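Local coordinates for protein 3,6-diketocamphane 1,6-monooxygenase (Pseudomonas putida, PDB 4UWM) that uses reduced FMN and molecular oxygen to convert 3,6-diketocamphane into a lactone, a Baeyer-Villiger oxidation in the bacterial breakdown of (-)-camphor, at residues H10-P15 and E282-P287; F188-W191 and A195-I198; D228-H233 and H253-T258. All blocks are in the same frame, centred on the assembly; numbering follows the deposited sequence. Where two conformers were deposited one is given.

Contact 1. Residues H10-P15 and E282-P287. With FMN (flavin mononucleotide), chain C.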
loop_
_atom_site.group_PDB
_atom_site.type_symbol
_atom_site.label_atom_id
_atom_site.label_comp_id
_atom_site.label_asym_id
_atom_site.label_seq_id
_atom_site.Cartn_x
_atom_site.Cartn_y
_atom_site.Cartn_z
ATOM N N HIS A 10 -1.380 -11.200 -12.709
ATOM C CA HIS A 10 -2.518 -10.343 -13.021
ATOM C C HIS A 10 -3.457 -9.916 -11.891
ATOM O O HIS A 10 -3.852 -8.748 -11.854
ATOM C CB HIS A 10 -3.293 -10.804 -14.251
ATOM C CG HIS A 10 -2.707 -10.297 -15.517
ATOM N ND1 HIS A 10 -1.827 -11.033 -16.277
ATOM C CD2 HIS A 10 -2.820 -9.093 -16.128
ATOM C CE1 HIS A 10 -1.442 -10.314 -17.316
ATOM N NE2 HIS A 10 -2.030 -9.135 -17.249
ATOM N N PRO A 11 -3.868 -10.827 -11.012
ATOM C CA PRO A 11 -3.689 -12.270 -11.149
ATOM C C PRO A 11 -4.855 -12.863 -11.945
ATOM O O PRO A 11 -5.674 -12.107 -12.492
ATOM C CB PRO A 11 -3.761 -12.741 -9.711
ATOM C CG PRO A 11 -4.770 -11.818 -9.110
ATOM C CD PRO A 11 -4.488 -10.467 -9.730
ATOM N N TYR A 12 -4.917 -14.191 -12.042
ATOM C CA TYR A 12 -6.139 -14.849 -12.514
ATOM C C TYR A 12 -6.588 -15.840 -11.434
ATOM O O TYR A 12 -6.255 -17.033 -11.490
ATOM C CB TYR A 12 -5.915 -15.578 -13.855
ATOM C CG TYR A 12 -5.652 -14.639 -15.022
ATOM C CD1 TYR A 12 -6.667 -13.808 -15.504
ATOM C CD2 TYR A 12 -4.402 -14.582 -15.639
ATOM C CE1 TYR A 12 -6.438 -12.934 -16.559
ATOM C CE2 TYR A 12 -4.171 -13.705 -16.703
ATOM C CZ TYR A 12 -5.199 -12.896 -17.156
ATOM O OH TYR A 12 -5.018 -12.020 -18.205
ATOM N N MET A 13 -7.300 -15.323 -10.447
ATOM C CA MET A 13 -7.754 -16.115 -9.308
ATOM C C MET A 13 -9.157 -16.611 -9.605
ATOM O O MET A 13 -10.013 -15.824 -10.017
ATOM C CB MET A 13 -7.798 -15.284 -8.014
ATOM C CG MET A 13 -6.482 -14.696 -7.505
ATOM S SD MET A 13 -5.166 -15.918 -7.230
ATOM C CE MET A 13 -5.770 -16.811 -5.819
ATOM N N ARG A 14 -9.421 -17.903 -9.355
ATOM C CA ARG A 14 -10.773 -18.460 -9.545
ATOM C C ARG A 14 -11.818 -17.647 -8.803
ATOM O O ARG A 14 -11.624 -17.297 -7.632
ATOM C CB ARG A 14 -10.865 -19.920 -9.061
ATOM C CG ARG A 14 -10.113 -20.935 -9.891
ATOM C CD ARG A 14 -10.678 -22.336 -9.664
ATOM N NE ARG A 14 -10.660 -22.733 -8.257
ATOM C CZ ARG A 14 -9.602 -23.245 -7.628
ATOM N NH1 ARG A 14 -8.460 -23.422 -8.278
ATOM N NH2 ARG A 14 -9.681 -23.571 -6.337
ATOM N N PRO A 15 -12.954 -17.340 -9.459
ATOM C CA PRO A 15 -14.005 -16.629 -8.741
ATOM C C PRO A 15 -14.386 -17.341 -7.447
ATOM O O PRO A 15 -14.493 -18.567 -7.429
ATOM C CB PRO A 15 -15.169 -16.629 -9.744
ATOM C CG PRO A 15 -14.462 -16.547 -11.047
ATOM C CD PRO A 15 -13.283 -17.472 -10.888
ATOM N N GLU A 282 -10.625 -21.871 -20.700
ATOM C CA GLU A 282 -11.938 -22.407 -21.093
ATOM C C GLU A 282 -13.102 -21.612 -20.532
ATOM O O GLU A 282 -14.070 -21.336 -21.245
ATOM C CB GLU A 282 -12.075 -23.850 -20.611
ATOM C CG GLU A 282 -13.067 -24.688 -21.385
ATOM C CD GLU A 282 -12.432 -25.285 -22.614
ATOM O OE1 GLU A 282 -12.357 -24.576 -23.637
ATOM O OE2 GLU A 282 -11.981 -26.447 -22.540
ATOM N N ARG A 283 -13.030 -21.257 -19.249
ATOM C CA ARG A 283 -14.161 -20.600 -18.605
ATOM C C ARG A 283 -14.230 -19.104 -18.863
ATOM O O ARG A 283 -15.325 -18.533 -18.935
ATOM C CB ARG A 283 -14.167 -20.856 -17.100
ATOM C CG ARG A 283 -15.367 -20.229 -16.413
ATOM C CD ARG A 283 -15.383 -20.454 -14.914
ATOM N NE ARG A 283 -16.375 -19.591 -14.278
ATOM C CZ ARG A 283 -16.550 -19.481 -12.965
ATOM N NH1 ARG A 283 -15.800 -20.192 -12.122
ATOM N NH2 ARG A 283 -17.488 -18.669 -12.503
ATOM N N TYR A 284 -13.066 -18.472 -18.978
ATOM C CA TYR A 284 -12.984 -17.013 -18.888
ATOM C C TYR A 284 -12.372 -16.385 -20.134
ATOM O O TYR A 284 -13.026 -15.597 -20.808
ATOM C CB TYR A 284 -12.186 -16.600 -17.614
ATOM C CG TYR A 284 -11.975 -15.098 -17.455
ATOM C CD1 TYR A 284 -13.052 -14.216 -17.493
ATOM C CD2 TYR A 284 -10.702 -14.572 -17.225
ATOM C CE1 TYR A 284 -12.867 -12.851 -17.337
ATOM C CE2 TYR A 284 -10.506 -13.203 -17.082
ATOM C CZ TYR A 284 -11.594 -12.353 -17.132
ATOM O OH TYR A 284 -11.425 -10.995 -16.980
ATOM N N LEU A 285 -11.124 -16.731 -20.434
ATOM C CA LEU A 285 -10.371 -16.009 -21.462
ATOM C C LEU A 285 -10.803 -16.270 -22.904
ATOM O O LEU A 285 -10.923 -15.324 -23.694
ATOM C CB LEU A 285 -8.859 -16.259 -21.322
ATOM C CG LEU A 285 -8.195 -15.695 -20.060
ATOM C CD1 LEU A 285 -6.758 -16.169 -19.959
ATOM C CD2 LEU A 285 -8.279 -14.172 -20.030
ATOM N N ILE A 286 -10.989 -17.544 -23.258
ATOM C CA ILE A 286 -11.311 -17.893 -24.645
ATOM C C ILE A 286 -12.600 -17.217 -25.102
ATOM O O ILE A 286 -12.579 -16.557 -26.140
ATOM C CB ILE A 286 -11.259 -19.418 -24.925
ATOM C CG1 ILE A 286 -9.801 -19.870 -25.025
ATOM C CG2 ILE A 286 -11.988 -19.773 -26.214
ATOM C CD1 ILE A 286 -9.571 -21.348 -24.761
ATOM N N PRO A 287 -13.703 -17.315 -24.320
ATOM C CA PRO A 287 -14.921 -16.641 -24.782
ATOM C C PRO A 287 -14.735 -15.137 -25.029
ATOM O O PRO A 287 -15.339 -14.595 -25.954
ATOM C CB PRO A 287 -15.908 -16.878 -23.638
ATOM C CG PRO A 287 -15.467 -18.155 -23.028
ATOM C CD PRO A 287 -13.963 -18.106 -23.097
HETATM N N1 FMN C . -2.241 -3.625 -19.248
HETATM C C2 FMN C . -1.355 -3.489 -18.219
HETATM O O2 FMN C . -0.992 -2.346 -17.869
HETATM N N3 FMN C . -0.842 -4.542 -17.557
HETATM C C4 FMN C . -1.166 -5.804 -17.862
HETATM O O4 FMN C . -0.658 -6.744 -17.217
HETATM C C4A FMN C . -2.131 -6.050 -18.971
HETATM N N5 FMN C . -2.514 -7.295 -19.336
HETATM C C5A FMN C . -3.394 -7.499 -20.348
HETATM C C6 FMN C . -3.763 -8.800 -20.701
HETATM C C7 FMN C . -4.666 -9.029 -21.739
HETATM C C7M FMN C . -5.052 -10.442 -22.103
HETATM C C8 FMN C . -5.238 -7.864 -22.476
HETATM C C8M FMN C . -6.216 -8.051 -23.603
HETATM C C9 FMN C . -4.871 -6.568 -22.127
HETATM C C9A FMN C . -3.968 -6.333 -21.093
HETATM N N10 FMN C . -3.586 -5.013 -20.737
HETATM C C10 FMN C . -2.666 -4.846 -19.668
HETATM C "C1'" FMN C . -4.154 -3.849 -21.443
HETATM C "C2'" FMN C . -3.235 -3.350 -22.547
HETATM O "O2'" FMN C . -1.918 -3.236 -22.012
HETATM C "C3'" FMN C . -3.697 -1.991 -23.067
HETATM O "O3'" FMN C . -4.548 -2.203 -24.202
HETATM C "C4'" FMN C . -2.499 -1.109 -23.426
HETATM O "O4'" FMN C . -1.935 -0.533 -22.240
HETATM C "C5'" FMN C . -2.835 -0.009 -24.427
HETATM O "O5'" FMN C . -2.482 -0.537 -25.698
HETATM P P FMN C . -2.341 0.345 -27.027
HETATM O O1P FMN C . -1.739 1.659 -26.640
HETATM O O2P FMN C . -1.420 -0.531 -27.821
HETATM O O3P FMN C . -3.753 0.426 -27.536
HETATM O O HOH W 1 -15.036 -20.492 -9.442
#
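Tyr12 drops from the loop 10-15 toward the helical segment 282-287 and meets it with one ring carbon: CE1 lies 4.1 Å from CE2 of Tyr284, approaching the edge of that ring near its plane. The two side chains cross at about a right angle. CD2 of Leu285 comes as near to the same CE1, and both contacts are apolar. With CG beside its backbone N (chi1 -68°), Tyr12 also meets His10: CB of His10 lies over one face of the Tyr12 ring, 3.9 Å above the plane and toward the rim, while the Tyr12 OH stands 3.8 Å above the imidazole plane, over its centre. That side is buried, and Trp51 stacks on Tyr284, whose OH bonds Glu52. Toward solvent the contact thins. The fully extended Arg283 lays one guanidinium face over the Pro15 ring, NH1 being 3.9 Å from CD, and a water bridges Pro15 O to Arg283 NH1. Tyr279 also bonds NH1, and NH2 forms a salt bridge to Glu181 of the second subunit, bringing the dimer interface to this side. His10 NE2 donates to N5 of FMN over 2.8 Å, at an N-H...N angle of 153°, and FMN O4 lies equally close to NE2; Glu347 bonds ND1. A leucine in place of His10 would probably leave flavin N5 without this donor and Glu347 without its imidazole mate. Tyr12 and Glu347 thus probably help to hold a histidine whose N-H is directed at the flavin atom next to C4A, the carbon at which flavin monooxygenases form their peroxide, probably here too.

Contact 2. Residues F188-W191 and A195-I198; sequences FSPW and APEI
Pro190 and Ala195 bring the two irregular segments 188-191 and 195-198 together, their CA atoms 6.0 Å apart, the nearest such pair. Both prolines have an extended, polyproline-like backbone; only three residues separate the segments, and the intervening loop brings Ala195 back beside Pro190. No hydrogen bond links the two sides. The side-chain contact is one proline ring against another: CG of Pro190 rests 3.8 Å from CD of Pro196, the rings running obliquely to each other. The same CG reaches the backbone beside that ring, 4.2 Å from CA of Ala195, whose methyl points away from Pro190. A single ring corner therefore touches both residues, and the contact is small and wholly apolar. Trp154 of helix 139-155 packs on Pro190, Ala195 and Pro196 together, closing the proline pair against that helix. Ser96 of helix 85-98 touches Pro190, and Leu105 of strand 105-108 touches Pro196. The loop thus packs against helices 139-155 and 85-98 just ahead of strand 198-202, where Ile198 enters the parallel sheet of the TIM barrel between strands 105-108 and 219-223.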
loop_
_atom_site.group_PDB
_atom_site.type_symbol
_atom_site.label_atom_id
_atom_site.label_comp_id
_atom_site.label_asym_id
_atom_site.label_seq_id
_atom_site.Cartn_x
_atom_site.Cartn_y
_atom_site.Cartn_z
ATOM N N PHE A 188 11.647 11.244 0.138
ATOM C CA PHE A 188 11.019 10.016 -0.388
ATOM C C PHE A 188 11.259 9.829 -1.888
ATOM O O PHE A 188 10.385 9.338 -2.602
ATOM C CB PHE A 188 9.516 9.960 -0.040
ATOM C CG PHE A 188 9.248 9.874 1.432
ATOM C CD1 PHE A 188 9.731 8.789 2.182
ATOM C CD2 PHE A 188 8.523 10.880 2.090
ATOM C CE1 PHE A 188 9.488 8.710 3.547
ATOM C CE2 PHE A 188 8.293 10.805 3.456
ATOM C CZ PHE A 188 8.771 9.713 4.183
ATOM N N SER A 189 12.423 10.288 -2.383
ATOM C CA SER A 189 12.767 10.129 -3.794
ATOM C C SER A 189 13.082 8.635 -3.994
ATOM O O SER A 189 13.490 7.982 -3.047
ATOM C CB SER A 189 13.984 11.007 -4.207
ATOM O OG SER A 189 15.136 10.642 -3.478
ATOM N N PRO A 190 12.906 8.112 -5.226
ATOM C CA PRO A 190 13.182 6.692 -5.452
ATOM C C PRO A 190 14.682 6.396 -5.274
ATOM O O PRO A 190 15.488 7.331 -5.218
ATOM C CB PRO A 190 12.727 6.457 -6.887
ATOM C CG PRO A 190 11.907 7.639 -7.266
ATOM C CD PRO A 190 12.444 8.779 -6.449
ATOM N N TRP A 191 15.039 5.118 -5.181
ATOM C CA TRP A 191 16.423 4.671 -4.900
ATOM C C TRP A 191 17.455 5.401 -5.780
ATOM O O TRP A 191 17.267 5.503 -6.984
ATOM C CB TRP A 191 16.527 3.172 -5.138
ATOM C CG TRP A 191 17.806 2.530 -4.673
ATOM C CD1 TRP A 191 18.787 1.982 -5.470
ATOM C CD2 TRP A 191 18.236 2.339 -3.322
ATOM N NE1 TRP A 191 19.794 1.471 -4.690
ATOM C CE2 TRP A 191 19.490 1.677 -3.371
ATOM C CE3 TRP A 191 17.695 2.669 -2.068
ATOM C CZ2 TRP A 191 20.200 1.320 -2.215
ATOM C CZ3 TRP A 191 18.408 2.324 -0.912
ATOM C CH2 TRP A 191 19.649 1.646 -1.000
ATOM N N ALA A 195 14.242 9.096 -10.822
ATOM C CA ALA A 195 13.024 8.400 -11.228
ATOM C C ALA A 195 13.312 6.904 -11.384
ATOM O O ALA A 195 14.438 6.515 -11.738
ATOM C CB ALA A 195 12.470 8.976 -12.515
ATOM N N PRO A 196 12.312 6.044 -11.084
ATOM C CA PRO A 196 12.553 4.632 -11.396
ATOM C C PRO A 196 12.498 4.438 -12.902
ATOM O O PRO A 196 11.941 5.288 -13.628
ATOM C CB PRO A 196 11.346 3.929 -10.742
ATOM C CG PRO A 196 10.248 4.927 -10.897
ATOM C CD PRO A 196 10.907 6.283 -10.690
ATOM N N GLU A 197 13.031 3.319 -13.389
ATOM C CA GLU A 197 12.763 2.948 -14.767
ATOM C C GLU A 197 11.255 2.768 -14.936
ATOM O O GLU A 197 10.611 2.180 -14.062
ATOM C CB GLU A 197 13.504 1.664 -15.139
ATOM C CG GLU A 197 13.228 1.204 -16.563
ATOM C CD GLU A 197 14.219 0.160 -17.057
ATOM O OE1 GLU A 197 15.107 -0.235 -16.274
ATOM O OE2 GLU A 197 14.096 -0.257 -18.227
ATOM N N ILE A 198 10.710 3.280 -16.038
ATOM C CA ILE A 198 9.266 3.296 -16.282
ATOM C C ILE A 198 8.941 2.357 -17.441
ATOM O O ILE A 198 9.661 2.345 -18.447
ATOM C CB ILE A 198 8.761 4.739 -16.538
ATOM C CG1 ILE A 198 8.870 5.551 -15.241
ATOM C CG2 ILE A 198 7.361 4.774 -17.118
ATOM C CD1 ILE A 198 8.521 7.015 -15.391
#

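Contact 3. Residues D228-H233 and H253-T258; sequences DALKRH and HAVSHT
Leu230 carries the apolar part of this contact with one methyl. Its CD1 lies 3.9 Å from CG2 of Val255 and 4.2 Å from CG1, so it meets both branches of the valine. CG of Leu230 stands anti to the backbone N (chi1 -171°), and the second torsion, 57°, turns CD1 toward the strand. Val255 points toward the helix; its CG1 is anti to its own backbone N, which leaves CG2 on the N side, close to His253.

Aromatic contacts come next. CE1 of His253 sits 4.0 Å from that same Leu230 methyl, which approaches the imidazole obliquely. Over one face of the ring lies CG2 of Val255, 3.9 Å above the plane and over its centre, a methyl on an aromatic face within segment 253-258 itself, where His253 comes just before the strand. Leu230 CD1, Val255 CG2 and the imidazole thus form one compact cluster, and Trp234 brings its ring against His253 as well.

Polar bonding bypasses the interface, for no hydrogen bond joins the two segments directly. NE2 of His253 is bonded to OG of Ser222, which also bonds ND1 of His233 on the helix; a serine on the preceding strand therefore bridges two buried histidines whose ring nitrogens, His233 ND1 and His253 NE2, stand 5.3 Å apart. The other nitrogen of His233, NE2, bonds the carbonyl O of Ser204, an FMN-binding residue.

All of this belongs to one beta-alpha-beta crossover of the TIM barrel, from strand 219-223 through helix 227-244 to strand 254-261. The helix covers the strand from outside, Trp341 touches both Leu230 and Val255, and strands 219-223 and 343-347 flank strand 254-261 through backbone hydrogen bonds.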
loop_
_atom_site.group_PDB
_atom_site.type_symbol
_atom_site.label_atom_id
_atom_site.label_comp_id
_atom_site.label_asym_id
_atom_site.label_seq_id
_atom_site.Cartn_x
_atom_site.Cartn_y
_atom_site.Cartn_z
ATOM N N ASP A 228 3.134 -11.183 -36.133
ATOM C CA ASP A 228 3.057 -9.896 -36.815
ATOM C C ASP A 228 3.012 -8.739 -35.823
ATOM O O ASP A 228 3.807 -7.799 -35.927
ATOM C CB ASP A 228 1.855 -9.843 -37.769
ATOM C CG ASP A 228 2.002 -10.794 -38.955
ATOM O OD1 ASP A 228 3.148 -11.063 -39.386
ATOM O OD2 ASP A 228 0.963 -11.273 -39.454
ATOM N N ALA A 229 2.096 -8.829 -34.854
ATOM C CA ALA A 229 1.966 -7.809 -33.809
ATOM C C ALA A 229 3.255 -7.667 -33.026
ATOM O O ALA A 229 3.657 -6.549 -32.713
ATOM C CB ALA A 229 0.793 -8.109 -32.876
ATOM N N LEU A 230 3.917 -8.783 -32.724
ATOM C CA LEU A 230 5.152 -8.707 -31.966
ATOM C C LEU A 230 6.203 -7.916 -32.744
ATOM O O LEU A 230 6.895 -7.051 -32.194
ATOM C CB LEU A 230 5.662 -10.100 -31.566
ATOM C CG LEU A 230 6.838 -10.099 -30.574
ATOM C CD1 LEU A 230 6.497 -9.346 -29.289
ATOM C CD2 LEU A 230 7.317 -11.509 -30.255
ATOM N N LYS A 231 6.296 -8.190 -34.040
ATOM C CA LYS A 231 7.229 -7.463 -34.888
ATOM C C LYS A 231 6.797 -6.008 -35.062
ATOM O O LYS A 231 7.625 -5.108 -34.955
ATOM C CB LYS A 231 7.413 -8.179 -36.230
ATOM C CG LYS A 231 8.241 -9.455 -36.118
ATOM C CD LYS A 231 8.630 -10.004 -37.487
ATOM C CE LYS A 231 7.436 -10.600 -38.212
ATOM N NZ LYS A 231 7.681 -10.678 -39.677
ATOM N N ARG A 232 5.504 -5.776 -35.301
ATOM C CA ARG A 232 4.983 -4.401 -35.393
ATOM C C ARG A 232 5.270 -3.575 -34.125
ATOM O O ARG A 232 5.608 -2.390 -34.201
ATOM C CB ARG A 232 3.482 -4.404 -35.711
ATOM C CG ARG A 232 2.898 -3.040 -36.074
ATOM C CD ARG A 232 3.560 -2.429 -37.303
ATOM N NE ARG A 232 3.209 -1.024 -37.452
ATOM C CZ ARG A 232 3.986 -0.105 -38.013
ATOM N NH1 ARG A 232 5.185 -0.426 -38.494
ATOM N NH2 ARG A 232 3.569 1.145 -38.076
ATOM N N HIS A 233 5.133 -4.206 -32.960
ATOM C CA HIS A 233 5.443 -3.555 -31.684
ATOM C C HIS A 233 6.874 -3.046 -31.669
ATOM O O HIS A 233 7.110 -1.876 -31.351
ATOM C CB HIS A 233 5.187 -4.506 -30.499
ATOM C CG HIS A 233 3.764 -4.517 -30.033
ATOM N ND1 HIS A 233 3.396 -4.950 -28.778
ATOM C CD2 HIS A 233 2.620 -4.127 -30.649
ATOM C CE1 HIS A 233 2.086 -4.839 -28.648
ATOM N NE2 HIS A 233 1.592 -4.339 -29.768
ATOM N N HIS A 253 12.959 -5.259 -23.701
ATOM C CA HIS A 253 11.637 -5.712 -24.118
ATOM C C HIS A 253 11.206 -6.933 -23.304
ATOM O O HIS A 253 11.945 -7.916 -23.210
ATOM C CB HIS A 253 11.626 -6.023 -25.616
ATOM C CG HIS A 253 10.256 -6.100 -26.210
ATOM N ND1 HIS A 253 10.034 -6.492 -27.512
ATOM C CD2 HIS A 253 9.032 -5.839 -25.684
ATOM C CE1 HIS A 253 8.736 -6.461 -27.765
ATOM N NE2 HIS A 253 8.107 -6.067 -26.674
ATOM N N ALA A 254 10.032 -6.840 -22.675
ATOM C CA ALA A 254 9.448 -7.966 -21.941
ATOM C C ALA A 254 8.204 -8.439 -22.662
ATOM O O ALA A 254 7.384 -7.631 -23.105
ATOM C CB ALA A 254 9.130 -7.571 -20.496
ATOM N N VAL A 255 8.087 -9.753 -22.825
ATOM C CA VAL A 255 6.986 -10.323 -23.592
ATOM C C VAL A 255 6.314 -11.389 -22.749
ATOM O O VAL A 255 6.968 -12.327 -22.281
ATOM C CB VAL A 255 7.447 -10.941 -24.941
ATOM C CG1 VAL A 255 6.239 -11.484 -25.716
ATOM C CG2 VAL A 255 8.170 -9.907 -25.786
ATOM N N SER A 256 5.004 -11.234 -22.565
ATOM C CA SER A 256 4.210 -12.132 -21.734
ATOM C C SER A 256 3.673 -13.312 -22.551
ATOM O O SER A 256 3.086 -13.107 -23.617
ATOM C CB SER A 256 3.063 -11.347 -21.087
ATOM O OG SER A 256 2.127 -12.206 -20.465
ATOM N N HIS A 257 3.872 -14.519 -22.041
ATOM C CA HIS A 257 3.448 -15.759 -22.682
ATOM C C HIS A 257 2.817 -16.644 -21.624
ATOM O O HIS A 257 3.189 -16.573 -20.441
ATOM C CB HIS A 257 4.658 -16.541 -23.231
ATOM C CG HIS A 257 5.278 -15.956 -24.461
ATOM N ND1 HIS A 257 4.818 -16.234 -25.730
ATOM C CD2 HIS A 257 6.345 -15.138 -24.618
ATOM C CE1 HIS A 257 5.565 -15.596 -26.615
ATOM N NE2 HIS A 257 6.503 -14.928 -25.966
ATOM N N THR A 258 1.899 -17.503 -22.059
ATOM C CA THR A 258 1.438 -18.623 -21.248
ATOM C C THR A 258 2.464 -19.750 -21.438
ATOM O O THR A 258 2.731 -20.164 -22.572
ATOM C CB THR A 258 0.036 -19.059 -21.690
ATOM O OG1 THR A 258 -0.858 -17.946 -21.575
ATOM C CG2 THR A 258 -0.472 -20.239 -20.853
#

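Contact 3 is the most central and is fully buried, its helix and strand belonging to one barrel unit and meeting through aliphatic and imidazole packing. Contact 1 is buried too, yet lies farther out: a loop following one barrel strand meets a helix far along the chain, pairing flavin chemistry at one end with water and the second subunit at the other. Contact 2, on the opposite side of the chain's centre from contact 1, is partly exposed, local in sequence and purely apolar. No two share a helix or strand, but 195-198 leads into strand 198-202, separated from strand 254-261 of contact 3 by strand 219-223.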